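Local coordinates for putative cell adhesion protein (Parabacteroides distasonis, PDB 3LIU) that probably serves as a subunit of a FimA/Mfa1-type fimbria, a pilus through which the bacterium is thought to adhere, at residues Thr45-Val50 with Ser57-Lys62; Val86-Asn91 with Met127-Leu132; Ser207-Ser212 with Tyr285-Gly290; Ile310-Tyr315 with Asn330-Ile335; Ile362-Ile367 with Val383-Lys388. One frame throughout, in Å; residues are numbered along the deposited sequence. Where two conformers were deposited one is given.

Interaction 1 of 5, residues Thr45-Val50 with Ser57-Lys62; sequences TLTVGV and SVIYTK
Thr47 and Thr61 meet through their hydroxyls: OG1 of Thr47 lies 2.6 Å from OG1 of Thr61, a short hydrogen bond in which either could be the donor. On both threonines OG1 stands beside the backbone N, anti to the carbonyl carbon (chi1 -58° and -63°). On the other face of the sheet Val48 lies under the ring of Tyr60. Its CB is 4.0 Å from the centroid of that ring, a CH-pi contact, and Val48 CG1 comes 3.5 Å from Tyr60 OH. The Tyr60 ring is swung between its own N and carbonyl carbon (chi1 55°), which lays it alongside Val48. Val50 CG2 reaches the ring edge near its plane. Behind these side chains runs an antiparallel ladder of six backbone bonds, with Val50 N to Val58 O the shortest at 2.7 Å. The two strands form a beta hairpin. Strand 71-80 packs on the tyrosine through Val74 and Gln77, and helix 94-101 meets the threonines through Gln97 and Leu100. The hairpin therefore carries unlike faces. One joins two hydroxyls to each other beneath a helix, and the other is a mostly apolar layer of valines and tyrosine.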
# COMPACT_ATOMS: atom_id res chain seq x y z
N THR A 45 15.53 8.20 -4.98
CA THR A 45 15.54 9.65 -4.79
C THR A 45 15.02 9.93 -3.40
O THR A 45 14.22 9.14 -2.88
CB THR A 45 14.64 10.42 -5.81
OG1 THR A 45 13.27 10.04 -5.63
CG2 THR A 45 15.05 10.18 -7.28
N LEU A 46 15.47 11.04 -2.83
CA LEU A 46 14.91 11.59 -1.60
C LEU A 46 14.46 13.03 -1.80
O LEU A 46 15.21 13.88 -2.30
CB LEU A 46 15.92 11.54 -0.46
CG LEU A 46 16.25 10.10 -0.04
CD1 LEU A 46 17.40 10.13 0.95
CD2 LEU A 46 15.05 9.43 0.59
N THR A 47 13.21 13.28 -1.41
CA THR A 47 12.68 14.64 -1.34
C THR A 47 12.57 15.01 0.11
O THR A 47 11.95 14.30 0.89
CB THR A 47 11.29 14.74 -1.99
OG1 THR A 47 11.38 14.33 -3.36
CG2 THR A 47 10.77 16.17 -1.95
N VAL A 48 13.18 16.13 0.48
CA VAL A 48 13.25 16.60 1.85
C VAL A 48 12.52 17.94 1.94
O VAL A 48 12.76 18.87 1.15
CB VAL A 48 14.72 16.75 2.30
CG1 VAL A 48 14.81 17.27 3.74
CG2 VAL A 48 15.49 15.41 2.13
N GLY A 49 11.59 18.03 2.87
CA GLY A 49 10.90 19.29 3.13
C GLY A 49 11.35 19.79 4.48
O GLY A 49 11.21 19.06 5.50
N VAL A 50 11.89 21.01 4.50
CA VAL A 50 12.32 21.64 5.77
C VAL A 50 11.45 22.89 6.01
O VAL A 50 11.48 23.82 5.20
CB VAL A 50 13.80 22.10 5.66
CG1 VAL A 50 14.33 22.61 7.01
CG2 VAL A 50 14.67 20.97 5.15
N SER A 57 10.43 28.00 4.24
CA SER A 57 10.52 26.61 3.83
C SER A 57 11.60 26.41 2.79
O SER A 57 11.89 27.31 2.00
CB SER A 57 9.18 26.14 3.31
OG SER A 57 8.76 26.82 2.13
N VAL A 58 12.22 25.23 2.83
CA VAL A 58 13.13 24.78 1.80
C VAL A 58 12.80 23.33 1.49
O VAL A 58 12.82 22.47 2.39
CB VAL A 58 14.60 24.86 2.25
CG1 VAL A 58 15.52 24.51 1.11
CG2 VAL A 58 14.93 26.29 2.72
N ILE A 59 12.47 23.07 0.23
CA ILE A 59 12.17 21.70 -0.24
C ILE A 59 13.02 21.37 -1.44
O ILE A 59 13.15 22.20 -2.34
CB ILE A 59 10.70 21.53 -0.67
CG1 ILE A 59 9.75 21.93 0.48
CG2 ILE A 59 10.44 20.06 -1.15
CD1 ILE A 59 8.93 23.13 0.24
N TYR A 60 13.61 20.18 -1.47
CA TYR A 60 14.49 19.78 -2.55
C TYR A 60 14.47 18.29 -2.76
O TYR A 60 14.13 17.52 -1.85
CB TYR A 60 15.93 20.22 -2.29
CG TYR A 60 16.48 19.73 -0.97
CD1 TYR A 60 16.16 20.38 0.21
CD2 TYR A 60 17.34 18.64 -0.90
CE1 TYR A 60 16.68 19.96 1.44
CE2 TYR A 60 17.86 18.21 0.34
CZ TYR A 60 17.49 18.88 1.50
OH TYR A 60 17.96 18.50 2.72
N THR A 61 14.90 17.87 -3.94
CA THR A 61 14.98 16.45 -4.31
C THR A 61 16.35 16.16 -4.91
O THR A 61 16.82 16.90 -5.77
CB THR A 61 13.88 16.00 -5.30
OG1 THR A 61 12.59 16.16 -4.72
CG2 THR A 61 14.03 14.47 -5.68
N LYS A 62 16.98 15.10 -4.43
CA LYS A 62 18.28 14.66 -4.89
C LYS A 62 18.29 13.15 -4.99
O LYS A 62 17.44 12.44 -4.42
CB LYS A 62 19.41 15.09 -3.94
CG LYS A 62 19.49 16.62 -3.77
CD LYS A 62 20.64 17.11 -2.93
CE LYS A 62 20.82 18.64 -3.13
NZ LYS A 62 21.48 19.26 -1.97

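Interaction 2 of 5, residues Val86-Asn91 with Met127-Leu132; sequences VVVVAN and MSSKVL
Met127, present as selenomethionine, pairs with Ala90. Its O accepts from Ala90 N at 2.7 Å, and its own N returns a bond to Ala90 O. Its side chain runs on extended past Ala90 CB, 4.1 Å from SE, and CE only packs 4.2 Å from ND2 of Asn91, which is held by the carbonyls of Asp42 and Leu125. Ser128 follows in a non-hydrogen-bonded pair with Val89. Its CA touches Val88 O, while its hydroxyl turns to Asp174 and the carbonyl of Val214. At Ser129 the side chain takes over from the backbone. Its N donates to Val88 O, but the return bond, from Val88 N, ends on Ser129 OG at 3.0 Å. The torsion (chi1 76°) holds OG between the N and the carbonyl carbon of Ser129, where it also donates to the O of Lys130 at 2.8 Å. With an alanine here, Val88 N would probably lose its acceptor and Lys130 O its donor, and the irregular stretch at Lys130 is likely to shift. Across Lys130 the register slips by one residue. Leu132 restores the ladder: its N gives a nearly straight bond to Val86 O at 2.8 Å, its O accepts from Val86 N, and its CB packs 4.2 Å from Val86 CB. Strand 45-52 borders strand 82-90 along its other edge. Leu21 and Ile23 of strand 16-24 meet Val86 and Val88 on one face, while Phe109 and Ile106 of helix 106-110 lie against Val89 and Val131.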
# COMPACT_ATOMS: atom_id res chain seq x y z
N VAL A 86 10.94 18.62 9.63
CA VAL A 86 11.59 17.99 8.48
C VAL A 86 10.90 16.67 8.21
O VAL A 86 10.69 15.90 9.13
CB VAL A 86 13.06 17.73 8.78
CG1 VAL A 86 13.75 17.04 7.64
CG2 VAL A 86 13.76 19.03 9.16
N VAL A 87 10.58 16.42 6.94
CA VAL A 87 10.02 15.15 6.50
C VAL A 87 10.74 14.71 5.21
O VAL A 87 11.11 15.52 4.37
CB VAL A 87 8.47 15.23 6.35
CG1 VAL A 87 8.04 16.45 5.52
CG2 VAL A 87 7.90 13.93 5.75
N VAL A 88 10.94 13.41 5.08
CA VAL A 88 11.66 12.86 3.97
C VAL A 88 10.73 11.92 3.25
O VAL A 88 10.08 11.06 3.87
CB VAL A 88 12.88 12.07 4.48
CG1 VAL A 88 13.68 11.46 3.32
CG2 VAL A 88 13.73 12.99 5.34
N VAL A 89 10.69 12.06 1.92
CA VAL A 89 9.94 11.18 1.06
C VAL A 89 10.89 10.50 0.08
O VAL A 89 11.62 11.15 -0.67
CB VAL A 89 8.84 11.96 0.25
CG1 VAL A 89 8.13 10.99 -0.77
CG2 VAL A 89 7.80 12.58 1.21
N ALA A 90 10.86 9.19 0.04
CA ALA A 90 11.62 8.42 -0.97
C ALA A 90 10.79 8.13 -2.19
O ALA A 90 9.61 7.77 -2.09
CB ALA A 90 12.15 7.08 -0.37
N ASN A 91 11.44 8.24 -3.35
CA ASN A 91 10.93 7.73 -4.62
C ASN A 91 9.66 8.45 -5.12
O ASN A 91 8.80 7.86 -5.74
CB ASN A 91 10.70 6.22 -4.53
CG ASN A 91 11.99 5.45 -4.21
OD1 ASN A 91 13.05 5.82 -4.67
ND2 ASN A 91 11.89 4.40 -3.38
N MSE A 127 7.99 5.97 -0.10
CA MSE A 127 8.12 5.77 1.36
C MSE A 127 8.28 7.14 2.03
O MSE A 127 8.77 8.07 1.41
CB MSE A 127 9.40 4.96 1.68
CG MSE A 127 9.53 3.67 0.98
SE MSE A 127 11.40 3.21 0.78
CE MSE A 127 11.16 1.62 -0.36
N SER A 128 7.93 7.23 3.31
CA SER A 128 8.13 8.47 4.05
C SER A 128 8.59 8.24 5.47
O SER A 128 8.32 7.21 6.04
CB SER A 128 6.85 9.28 4.14
OG SER A 128 5.76 8.47 4.53
N SER A 129 9.26 9.24 6.01
CA SER A 129 9.59 9.34 7.42
C SER A 129 8.46 9.99 8.17
O SER A 129 7.51 10.48 7.58
CB SER A 129 10.84 10.20 7.58
OG SER A 129 10.56 11.59 7.42
N LYS A 130 8.57 10.01 9.49
CA LYS A 130 7.68 10.84 10.31
C LYS A 130 8.14 12.26 10.22
O LYS A 130 9.20 12.53 9.64
CB LYS A 130 7.74 10.38 11.76
CG LYS A 130 9.03 10.75 12.53
CD LYS A 130 8.87 10.37 14.01
CE LYS A 130 10.20 10.27 14.78
NZ LYS A 130 9.88 10.32 16.24
N VAL A 131 7.39 13.17 10.83
CA VAL A 131 7.83 14.55 10.90
C VAL A 131 8.82 14.73 12.04
O VAL A 131 8.51 14.37 13.16
CB VAL A 131 6.63 15.53 11.07
CG1 VAL A 131 7.11 16.95 11.24
CG2 VAL A 131 5.68 15.45 9.87
N LEU A 132 10.02 15.23 11.73
CA LEU A 132 11.10 15.43 12.70
C LEU A 132 11.09 16.86 13.20
O LEU A 132 10.76 17.78 12.45
CB LEU A 132 12.48 15.14 12.06
CG LEU A 132 12.59 13.81 11.29
CD1 LEU A 132 13.95 13.61 10.61
CD2 LEU A 132 12.34 12.69 12.25

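Interaction 3 of 5, residues Ser207-Ser212 with Tyr285-Gly290; sequences SAKGVS and YENTKG
Three waters bridge Lys209, Val211 and Ser212 to Tyr285 and Glu286, with no direct backbone hydrogen bond between the segments. One water accepts from Lys209 N and donates to Tyr285 O at 2.7 Å. Another donates to Val211 O and Glu286 O, and the third joins Ser212 OG to Glu286 N. Beside them the Tyr285 ring lies against the backbone of 210-212. Ser212 CB sits over one ring face, 3.7 Å from the centroid, while Gly210 O comes to the edge. The ring hydroxyl goes on to Glu119. The loop after strand 282-284 lies against the long strand 193-213, with an Asx motif at Asn287: its OD1 accepts from Gly290 N at 2.8 Å, on an in-plane lone pair. ND2 of Asn287 donates to Ser207 O at 3.3 Å, in its amide plane, and also to Asn305 O. A leucine in its place would probably leave Gly290 N without its acceptor and take one donor each from Asn305 O and Ser207 O, which keeps Thr307. The Lys209 and Asn287 side chains cross at about a right angle. Lys209 runs extended past Glu286 O, 3.4 Å from CD, to salt bridges of NZ with Glu291 and Glu224.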
# COMPACT_ATOMS: atom_id res chain seq x y z
N SER A 207 -11.60 -2.49 -5.69
CA SER A 207 -11.64 -1.46 -4.66
C SER A 207 -10.32 -1.20 -3.95
O SER A 207 -10.28 -1.00 -2.74
CB SER A 207 -12.74 -1.72 -3.61
OG SER A 207 -14.00 -1.79 -4.25
N ALA A 208 -9.23 -1.13 -4.73
CA ALA A 208 -7.93 -0.64 -4.26
C ALA A 208 -8.02 0.88 -4.27
O ALA A 208 -8.33 1.46 -5.32
CB ALA A 208 -6.80 -1.12 -5.21
N LYS A 209 -7.79 1.53 -3.13
CA LYS A 209 -7.70 2.99 -3.16
C LYS A 209 -6.48 3.35 -4.00
O LYS A 209 -5.37 2.85 -3.78
CB LYS A 209 -7.67 3.59 -1.77
CG LYS A 209 -9.05 3.62 -1.15
CD LYS A 209 -9.17 4.47 0.07
CE LYS A 209 -10.63 4.55 0.55
NZ LYS A 209 -10.81 5.31 1.80
N GLY A 210 -6.70 4.18 -5.01
CA GLY A 210 -5.64 4.52 -5.93
C GLY A 210 -4.97 5.82 -5.61
O GLY A 210 -4.10 6.27 -6.36
N VAL A 211 -5.39 6.44 -4.51
CA VAL A 211 -4.79 7.68 -4.00
C VAL A 211 -4.49 7.54 -2.51
O VAL A 211 -5.15 6.77 -1.79
CB VAL A 211 -5.69 8.93 -4.18
CG1 VAL A 211 -5.86 9.33 -5.65
CG2 VAL A 211 -7.07 8.71 -3.49
N SER A 212 -3.49 8.30 -2.07
CA SER A 212 -3.00 8.30 -0.66
C SER A 212 -2.31 9.63 -0.36
O SER A 212 -1.80 10.31 -1.26
CB SER A 212 -1.99 7.15 -0.43
OG SER A 212 -1.37 7.19 0.88
N TYR A 285 -2.77 1.11 -1.93
CA TYR A 285 -2.68 2.09 -0.84
C TYR A 285 -3.64 1.66 0.30
O TYR A 285 -4.44 0.71 0.16
CB TYR A 285 -3.00 3.53 -1.32
CG TYR A 285 -1.98 4.19 -2.25
CD1 TYR A 285 -0.61 4.03 -2.07
CD2 TYR A 285 -2.39 5.01 -3.29
CE1 TYR A 285 0.31 4.63 -2.88
CE2 TYR A 285 -1.45 5.65 -4.14
CZ TYR A 285 -0.13 5.45 -3.93
OH TYR A 285 0.84 6.00 -4.74
N GLU A 286 -3.59 2.41 1.40
CA GLU A 286 -4.46 2.11 2.53
C GLU A 286 -5.91 2.24 2.16
O GLU A 286 -6.32 3.12 1.39
CB GLU A 286 -4.18 3.02 3.74
CG GLU A 286 -2.77 2.89 4.30
CD GLU A 286 -2.62 3.47 5.70
OE1 GLU A 286 -3.18 4.57 5.95
OE2 GLU A 286 -1.88 2.86 6.52
N ASN A 287 -6.68 1.31 2.69
CA ASN A 287 -8.12 1.34 2.67
C ASN A 287 -8.68 0.60 3.90
O ASN A 287 -8.57 -0.63 4.00
CB ASN A 287 -8.66 0.72 1.40
CG ASN A 287 -10.18 0.83 1.30
OD1 ASN A 287 -10.80 1.41 2.17
ND2 ASN A 287 -10.77 0.23 0.27
N THR A 288 -9.18 1.36 4.84
CA THR A 288 -9.86 0.83 6.02
C THR A 288 -11.29 1.26 6.03
O THR A 288 -12.12 0.62 6.65
CB THR A 288 -9.19 1.28 7.34
OG1 THR A 288 -9.37 2.69 7.53
CG2 THR A 288 -7.69 0.94 7.30
N LYS A 289 -11.60 2.35 5.35
CA LYS A 289 -12.98 2.86 5.38
C LYS A 289 -13.90 2.30 4.29
O LYS A 289 -15.09 2.19 4.51
CB LYS A 289 -13.00 4.39 5.40
CG LYS A 289 -12.42 4.91 6.73
CD LYS A 289 -12.19 6.39 6.70
CE LYS A 289 -11.49 6.91 7.98
NZ LYS A 289 -11.68 8.40 8.07
N GLY A 290 -13.36 1.97 3.12
CA GLY A 290 -14.18 1.36 2.05
C GLY A 290 -15.43 2.15 1.71
O GLY A 290 -16.48 1.57 1.51
O HOH W 1 -6.47 -0.35 -1.23
O HOH W 2 -5.71 5.89 0.77
O HOH W 3 -1.40 4.41 1.41

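Interaction 4 of 5, residues Ile310-Tyr315 with Asn330-Ile335; sequences IVKGDY and NCYYAI
Lys312 lies along the ring of Tyr332, pointing the same way. Its CG is anti to the backbone N (chi1 -163°) and sits over one ring face, 3.8 Å from the centroid, as a CH-pi contact. The chain continues to CD, 3.4 Å from Tyr332 OH, and then bends at chi3 (70°). Past the bend, CE comes near Asn330 OD1. A water accepts from Lys312 NZ and is also hydrogen-bonded to Tyr332 OH at 2.7 Å, tying together the ends of the two side chains. Ile310 shares this face: its CG2 meets Tyr332 CD1 and its CG1 packs on Ala334 CB. The strands are the two arms of a beta hairpin, 308-319 and 326-336. Four backbone bonds link Val311 to Tyr333 and Gly313 to Cys331. At the end of this ladder Asn330 and Cys331 both face Gly313, a G1 beta bulge with Asn330 at positive phi (56°). Asp314 secures it: Asn330 N donates to Asp314 OD1 at 3.0 Å, meeting the oxygen nearly head-on. The same OD1 makes a salt bridge to Lys201, whose NZ also bonds Asn330 OD1. On the other face Val311 CG2 touches Tyr333 CB at 3.9 Å. The Tyr333 and Tyr315 side chains cross at about a right angle. Tyr315 CB is 3.5 Å from Tyr333 OH. That hydroxyl bonds to the carbonyl of Gly368, and Tyr315 OH bonds to Ser195.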
# COMPACT_ATOMS: atom_id res chain seq x y z
N ILE A 310 -10.01 -11.32 -5.24
CA ILE A 310 -10.93 -12.23 -5.90
C ILE A 310 -10.16 -13.24 -6.76
O ILE A 310 -9.27 -12.84 -7.56
CB ILE A 310 -11.93 -11.43 -6.79
CG1 ILE A 310 -12.60 -10.32 -5.99
CG2 ILE A 310 -13.05 -12.38 -7.43
CD1 ILE A 310 -13.61 -9.44 -6.80
N VAL A 311 -10.46 -14.53 -6.56
CA VAL A 311 -9.92 -15.59 -7.40
C VAL A 311 -10.98 -16.20 -8.32
O VAL A 311 -12.18 -16.20 -8.00
CB VAL A 311 -9.22 -16.70 -6.58
CG1 VAL A 311 -8.24 -16.06 -5.53
CG2 VAL A 311 -10.22 -17.56 -5.90
N LYS A 312 -10.51 -16.62 -9.49
CA LYS A 312 -11.32 -17.34 -10.46
C LYS A 312 -10.66 -18.67 -10.78
O LYS A 312 -9.45 -18.71 -11.00
CB LYS A 312 -11.47 -16.56 -11.75
CG LYS A 312 -12.63 -17.08 -12.63
CD LYS A 312 -12.68 -16.46 -13.99
CE LYS A 312 -11.54 -16.93 -14.85
NZ LYS A 312 -11.59 -16.28 -16.14
N GLY A 313 -11.45 -19.74 -10.85
CA GLY A 313 -10.92 -21.05 -11.26
C GLY A 313 -12.02 -22.07 -11.50
O GLY A 313 -13.21 -21.75 -11.45
N ASP A 314 -11.63 -23.31 -11.76
CA ASP A 314 -12.56 -24.37 -12.12
C ASP A 314 -12.70 -25.27 -10.92
O ASP A 314 -11.70 -25.78 -10.43
CB ASP A 314 -12.05 -25.17 -13.33
CG ASP A 314 -11.89 -24.31 -14.57
OD1 ASP A 314 -12.40 -23.16 -14.61
OD2 ASP A 314 -11.22 -24.77 -15.51
N TYR A 315 -13.94 -25.45 -10.45
CA TYR A 315 -14.18 -26.23 -9.23
C TYR A 315 -14.93 -27.47 -9.62
O TYR A 315 -15.95 -27.43 -10.33
CB TYR A 315 -14.98 -25.40 -8.22
CG TYR A 315 -15.48 -26.17 -7.01
CD1 TYR A 315 -14.64 -26.44 -5.92
CD2 TYR A 315 -16.77 -26.65 -6.97
CE1 TYR A 315 -15.12 -27.17 -4.81
CE2 TYR A 315 -17.25 -27.37 -5.89
CZ TYR A 315 -16.44 -27.63 -4.82
OH TYR A 315 -16.98 -28.36 -3.79
N ASN A 330 -14.75 -21.37 -14.34
CA ASN A 330 -14.77 -19.91 -14.24
C ASN A 330 -15.64 -19.41 -13.10
O ASN A 330 -16.44 -18.50 -13.29
CB ASN A 330 -15.18 -19.33 -15.62
CG ASN A 330 -14.21 -19.73 -16.70
OD1 ASN A 330 -12.98 -19.62 -16.50
ND2 ASN A 330 -14.73 -20.26 -17.83
N CYS A 331 -15.48 -20.06 -11.95
CA CYS A 331 -16.09 -19.71 -10.68
C CYS A 331 -15.29 -18.63 -9.97
O CYS A 331 -14.07 -18.76 -9.89
CB CYS A 331 -15.99 -20.88 -9.69
SG CYS A 331 -16.98 -22.14 -9.97
N TYR A 332 -15.99 -17.67 -9.35
CA TYR A 332 -15.35 -16.63 -8.55
C TYR A 332 -15.60 -16.77 -7.05
O TYR A 332 -16.70 -17.16 -6.59
CB TYR A 332 -15.84 -15.23 -8.96
CG TYR A 332 -15.50 -14.81 -10.33
CD1 TYR A 332 -14.31 -14.16 -10.60
CD2 TYR A 332 -16.39 -15.03 -11.40
CE1 TYR A 332 -14.01 -13.75 -11.88
CE2 TYR A 332 -16.07 -14.65 -12.69
CZ TYR A 332 -14.87 -14.00 -12.93
OH TYR A 332 -14.52 -13.61 -14.22
N TYR A 333 -14.58 -16.37 -6.31
CA TYR A 333 -14.58 -16.33 -4.85
C TYR A 333 -13.90 -15.02 -4.41
O TYR A 333 -12.71 -14.76 -4.75
CB TYR A 333 -13.81 -17.52 -4.29
CG TYR A 333 -14.29 -18.87 -4.77
CD1 TYR A 333 -13.84 -19.40 -5.96
CD2 TYR A 333 -15.21 -19.62 -4.01
CE1 TYR A 333 -14.25 -20.66 -6.41
CE2 TYR A 333 -15.65 -20.86 -4.45
CZ TYR A 333 -15.14 -21.39 -5.66
OH TYR A 333 -15.54 -22.61 -6.11
N ALA A 334 -14.66 -14.17 -3.72
CA ALA A 334 -14.19 -12.86 -3.29
C ALA A 334 -14.00 -12.78 -1.78
O ALA A 334 -14.85 -13.28 -1.04
CB ALA A 334 -15.19 -11.78 -3.74
N ILE A 335 -12.95 -12.08 -1.36
CA ILE A 335 -12.51 -11.94 0.03
C ILE A 335 -12.25 -10.49 0.37
O ILE A 335 -11.41 -9.86 -0.26
CB ILE A 335 -11.12 -12.68 0.17
CG1 ILE A 335 -11.33 -14.18 0.03
CG2 ILE A 335 -10.39 -12.38 1.44
CD1 ILE A 335 -12.59 -14.66 0.65
O HOH W 4 -12.14 -13.21 -15.37

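Interaction 5 of 5, residues Ile362-Ile367 with Val383-Lys388; sequences ISLTII and VSASVK
Leu364 carries CG beside its backbone N (chi1 -61°); with CD1 extended (chi2 -174°), the other branch, CD2, is turned to the neighbouring strand. There CD2 lies 3.5 Å from Ala385 CB and 4.0 Å from Val383 CG2. Val383 meets it from the other strand with CG2 anti to its own N (chi1 61° for CG1), and the same methyl lies 3.8 Å from Thr365 O. Farther along this face, Ile362 and Val387 lie side by side and point the same way. CG1 of Ile362 touches both methyls of Val387, the nearer being CG2 at 3.9 Å. Ile366 CG1 makes a looser approach to Val383 CG2. The opposite face holds Ser363 and Thr365 against Ser386 and Ser384. These side chains do not bond to each other. Their backbones do, through four hydrogen bonds; Ser363 N to Ser386 O and Thr365 N to Ser384 O are nearly straight, each 2.8 Å long. A water lies 2.6 Å from Ser363 OG and gives a weak bond to Ser386 O. Strand 172-185 runs on the other edge of strand 358-366, bonding its backbone at Ile362, Leu364 and Ile366. Ile335 and Tyr333 of strand 326-336 pack on the apolar face. The two-sided chemistry implies an amphipathic pair of strands: the aliphatic face is a packing surface for another sheet, whereas the serines and threonine form a polar face that is partly or fully exposed.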
# COMPACT_ATOMS: atom_id res chain seq x y z
N ILE A 362 -2.82 -14.39 1.95
CA ILE A 362 -4.19 -14.93 1.98
C ILE A 362 -4.19 -16.41 1.53
O ILE A 362 -3.67 -16.74 0.47
CB ILE A 362 -5.13 -14.08 1.07
CG1 ILE A 362 -5.11 -12.62 1.56
CG2 ILE A 362 -6.55 -14.68 1.03
CD1 ILE A 362 -5.91 -11.66 0.78
N SER A 363 -4.72 -17.28 2.38
CA SER A 363 -4.87 -18.69 2.05
C SER A 363 -6.35 -19.02 2.02
O SER A 363 -7.06 -18.83 3.02
CB SER A 363 -4.18 -19.57 3.10
OG SER A 363 -2.81 -19.24 3.15
N LEU A 364 -6.81 -19.52 0.88
CA LEU A 364 -8.21 -19.84 0.69
C LEU A 364 -8.51 -21.32 0.80
O LEU A 364 -7.72 -22.15 0.34
CB LEU A 364 -8.66 -19.32 -0.68
CG LEU A 364 -8.54 -17.82 -0.87
CD1 LEU A 364 -9.19 -17.42 -2.25
CD2 LEU A 364 -9.17 -17.10 0.31
N THR A 365 -9.63 -21.65 1.44
CA THR A 365 -10.12 -23.02 1.45
C THR A 365 -11.44 -22.97 0.70
O THR A 365 -12.40 -22.35 1.17
CB THR A 365 -10.36 -23.58 2.86
OG1 THR A 365 -9.12 -23.61 3.58
CG2 THR A 365 -10.95 -25.02 2.83
N ILE A 366 -11.48 -23.57 -0.48
CA ILE A 366 -12.69 -23.57 -1.30
C ILE A 366 -13.51 -24.80 -0.98
O ILE A 366 -13.01 -25.92 -1.05
CB ILE A 366 -12.29 -23.50 -2.79
CG1 ILE A 366 -11.68 -22.11 -3.05
CG2 ILE A 366 -13.51 -23.79 -3.69
CD1 ILE A 366 -10.80 -22.09 -4.15
N ILE A 367 -14.78 -24.61 -0.61
CA ILE A 367 -15.62 -25.70 -0.11
C ILE A 367 -16.91 -25.93 -0.91
O ILE A 367 -17.80 -26.65 -0.48
CB ILE A 367 -15.95 -25.51 1.41
CG1 ILE A 367 -16.85 -24.29 1.63
CG2 ILE A 367 -14.62 -25.38 2.23
CD1 ILE A 367 -17.57 -24.32 2.99
N VAL A 383 -16.25 -20.22 0.34
CA VAL A 383 -14.84 -19.98 0.55
C VAL A 383 -14.61 -19.54 1.99
O VAL A 383 -15.42 -18.86 2.57
CB VAL A 383 -14.26 -18.95 -0.45
CG1 VAL A 383 -14.95 -17.58 -0.33
CG2 VAL A 383 -12.74 -18.84 -0.28
N SER A 384 -13.54 -20.04 2.57
CA SER A 384 -13.08 -19.65 3.89
C SER A 384 -11.66 -19.09 3.68
O SER A 384 -10.88 -19.65 2.87
CB SER A 384 -13.08 -20.88 4.79
OG SER A 384 -12.36 -20.63 5.96
N ALA A 385 -11.35 -17.97 4.33
CA ALA A 385 -10.06 -17.32 4.17
C ALA A 385 -9.34 -17.13 5.49
O ALA A 385 -9.94 -16.79 6.47
CB ALA A 385 -10.23 -15.96 3.47
N SER A 386 -8.04 -17.35 5.46
CA SER A 386 -7.12 -17.09 6.51
C SER A 386 -6.09 -16.08 5.96
O SER A 386 -5.39 -16.38 4.97
CB SER A 386 -6.41 -18.39 6.83
OG SER A 386 -5.38 -18.19 7.76
N VAL A 387 -6.01 -14.93 6.62
CA VAL A 387 -5.15 -13.83 6.22
C VAL A 387 -4.10 -13.59 7.30
O VAL A 387 -4.43 -13.22 8.43
CB VAL A 387 -6.01 -12.58 5.93
CG1 VAL A 387 -5.20 -11.42 5.39
CG2 VAL A 387 -7.15 -12.94 4.92
N LYS A 388 -2.82 -13.82 6.96
CA LYS A 388 -1.70 -13.47 7.82
C LYS A 388 -1.20 -12.13 7.43
O LYS A 388 -0.98 -11.87 6.23
CB LYS A 388 -0.53 -14.40 7.65
CG LYS A 388 -0.76 -15.80 8.13
CD LYS A 388 0.53 -16.59 7.95
CE LYS A 388 0.36 -18.08 8.26
NZ LYS A 388 1.61 -18.80 7.91
O HOH W 5 -2.05 -17.22 4.67

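From the N terminus, interaction 1 closes the short hairpin between strands 45-52 and 57-66. Interaction 2 then closes a loop of 35 residues that contains two helices. The two share neighbouring strands: Thr47 N probably bonds to Val89 O, so both build one sheet. Interaction 3 ties the long strand 193-213 to a distant loop, bridging 72 residues. Its centre lies about 8 Å from the centre of the chain. Interaction 4 closes the hairpin 308-319 with 326-336, and interaction 5 joins 362-367 to 383-388 across a strandless loop. None nest or cross; all follow in series. Interactions 4 and 5 pack face to face, on the opposite side of the chain's centre from interactions 1 and 2.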